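Local coordinates for protein Rho guanine nucleotide exchange factor 12 (Homo sapiens, PDB 1TXD) that acts as a guanine nucleotide exchange factor for the small GTPase RhoA, this chain being its catalytic DH domain with the adjoining PH domain, at residues A[44-49]-A[164-169]. The protein carries 1 engineered substitution. Sequence-based numbering, arbitrary orientation.
Sequences KVLDQV and KDIIPT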
loop_
_atom_site.group_PDB
_atom_site.type_symbol
_atom_site.label_atom_id
_atom_site.label_comp_id
_atom_site.label_asym_id
_atom_site.label_seq_id
_atom_site.Cartn_x
_atom_site.Cartn_y
_atom_site.Cartn_z
ATOM N N LYS A 44 2.815 0.930 20.292
ATOM C CA LYS A 44 3.865 0.689 21.319
ATOM C C LYS A 44 4.309 -0.793 21.384
ATOM O O LYS A 44 5.459 -1.034 21.738
ATOM C CB LYS A 44 3.461 1.171 22.686
ATOM C CG LYS A 44 3.146 2.653 22.801
ATOM C CD LYS A 44 3.097 3.081 24.296
ATOM C CE LYS A 44 3.195 4.586 24.475
ATOM N NZ LYS A 44 2.463 5.061 25.661
ATOM N N VAL A 45 3.453 -1.752 20.989
ATOM C CA VAL A 45 3.867 -3.154 20.818
ATOM C C VAL A 45 4.867 -3.289 19.674
ATOM O O VAL A 45 5.915 -3.835 19.918
ATOM C CB VAL A 45 2.691 -4.184 20.603
ATOM C CG1 VAL A 45 3.227 -5.638 20.315
ATOM C CG2 VAL A 45 1.790 -4.218 21.755
ATOM N N LEU A 46 4.548 -2.862 18.429
ATOM C CA LEU A 46 5.552 -2.835 17.368
ATOM C C LEU A 46 6.844 -2.266 17.900
ATOM O O LEU A 46 7.937 -2.820 17.668
ATOM C CB LEU A 46 5.174 -1.951 16.218
ATOM C CG LEU A 46 4.216 -2.690 15.267
ATOM C CD1 LEU A 46 3.878 -1.767 14.211
ATOM C CD2 LEU A 46 4.994 -3.908 14.714
ATOM N N ASP A 47 6.720 -1.084 18.424
ATOM C CA ASP A 47 7.928 -0.347 18.907
ATOM C C ASP A 47 8.657 -1.103 19.962
ATOM O O ASP A 47 9.895 -1.188 19.909
ATOM C CB ASP A 47 7.587 1.101 19.353
ATOM C CG ASP A 47 8.774 1.859 19.826
ATOM O OD1 ASP A 47 8.792 2.162 21.035
ATOM O OD2 ASP A 47 9.781 2.104 19.117
ATOM N N GLN A 48 7.972 -1.597 20.965
ATOM C CA GLN A 48 8.728 -2.019 22.179
ATOM C C GLN A 48 9.171 -3.482 22.054
ATOM O O GLN A 48 10.294 -3.837 22.436
ATOM C CB GLN A 48 7.937 -1.802 23.466
ATOM C CG GLN A 48 7.898 -0.326 23.972
ATOM C CD GLN A 48 9.284 0.265 24.216
ATOM O OE1 GLN A 48 9.994 -0.162 25.136
ATOM N NE2 GLN A 48 9.667 1.261 23.416
ATOM N N VAL A 49 8.318 -4.302 21.434
ATOM C CA VAL A 49 8.593 -5.733 21.358
ATOM C C VAL A 49 9.564 -6.037 20.206
ATOM O O VAL A 49 10.448 -6.867 20.398
ATOM C CB VAL A 49 7.307 -6.580 21.264
ATOM C CG1 VAL A 49 7.637 -8.052 21.067
ATOM C CG2 VAL A 49 6.470 -6.390 22.513
ATOM N N LYS A 164 4.187 -9.621 10.659
ATOM C CA LYS A 164 3.497 -9.336 9.419
ATOM C C LYS A 164 2.029 -8.957 9.629
ATOM O O LYS A 164 1.487 -8.250 8.832
ATOM C CB LYS A 164 3.619 -10.467 8.420
ATOM C CG LYS A 164 2.715 -11.695 8.627
ATOM C CD LYS A 164 3.054 -12.830 7.672
ATOM C CE LYS A 164 2.574 -14.167 8.192
ATOM N NZ LYS A 164 1.063 -14.126 8.294
ATOM N N ASP A 165 1.401 -9.463 10.689
ATOM C CA ASP A 165 0.003 -9.160 10.975
ATOM C C ASP A 165 -0.200 -7.924 11.838
ATOM O O ASP A 165 -1.277 -7.429 11.905
ATOM C CB ASP A 165 -0.661 -10.367 11.673
ATOM C CG ASP A 165 -0.606 -11.605 10.852
ATOM O OD1 ASP A 165 -0.212 -12.663 11.431
ATOM O OD2 ASP A 165 -0.946 -11.606 9.640
ATOM N N ILE A 166 0.827 -7.441 12.531
ATOM C CA ILE A 166 0.658 -6.246 13.351
ATOM C C ILE A 166 0.903 -4.983 12.530
ATOM O O ILE A 166 0.278 -3.944 12.693
ATOM C CB ILE A 166 1.630 -6.353 14.564
ATOM C CG1 ILE A 166 1.385 -7.648 15.336
ATOM C CG2 ILE A 166 1.482 -5.103 15.426
ATOM C CD1 ILE A 166 2.238 -7.783 16.592
ATOM N N ILE A 167 1.846 -5.048 11.625
ATOM C CA ILE A 167 2.203 -3.884 10.871
ATOM C C ILE A 167 1.072 -3.225 10.120
ATOM O O ILE A 167 0.932 -2.018 10.151
ATOM C CB ILE A 167 3.382 -4.296 9.994
ATOM C CG1 ILE A 167 4.672 -4.055 10.769
ATOM C CG2 ILE A 167 3.475 -3.562 8.642
ATOM C CD1 ILE A 167 5.708 -4.921 10.180
ATOM N N PRO A 168 0.211 -4.037 9.517
ATOM C CA PRO A 168 -0.963 -3.518 8.809
ATOM C C PRO A 168 -2.042 -2.787 9.695
ATOM O O PRO A 168 -3.155 -2.474 9.163
ATOM C CB PRO A 168 -1.584 -4.756 8.145
ATOM C CG PRO A 168 -0.512 -5.843 8.063
ATOM C CD PRO A 168 0.382 -5.495 9.444
ATOM N N THR A 169 -1.749 -2.583 10.991
ATOM C CA THR A 169 -2.683 -1.915 11.877
ATOM C C THR A 169 -2.762 -0.427 11.557
ATOM O O THR A 169 -3.888 0.130 11.688
ATOM C CB THR A 169 -2.397 -2.116 13.359
ATOM O OG1 THR A 169 -1.025 -1.789 13.653
ATOM C CG2 THR A 169 -2.555 -3.591 13.726
#
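Leu46 meets Ile166 and Ile167 at the buried heart of this contact. Leu46 CG lies 3.7 Å from Ile166 CG2. The Leu46 CD2 methyl touches both isoleucines, at 3.8 Å from Ile166 CG2 and 4.0 Å from Ile167 CG1. The side chains of Leu46 and Ile166 run past each other in opposite directions, while the Ile167 side chain crosses that of Leu46 at about a right angle. In Ile166 a chi1 of -56° sets CG2 anti to the backbone N, where it meets Leu46; the extended chi2 of -176° takes CD1 on to Val45. That second meeting is looser: Val45 CG1 is 4.4 Å from Ile166 CD1, and Val45 is partly exposed. No hydrogen bond joins the two segments. The contact lies in the helical bundle of the DH domain. It sets the long helix 20-57 against the short helix 163-166 and the turn that leads into helix 169-186. The turn, type I from Ile166 to Thr169, is closed by Thr169 N to Ile166 O at 3.0 Å. Thr169 OG1 also bonds to Ile166 O, at 2.7 Å and nearly along the C=O axis. Leu72 also packs on Leu46, and Ile135 of helix 128-141 on Ile167. Lys44 and Lys164 are exposed and take no part in the contact.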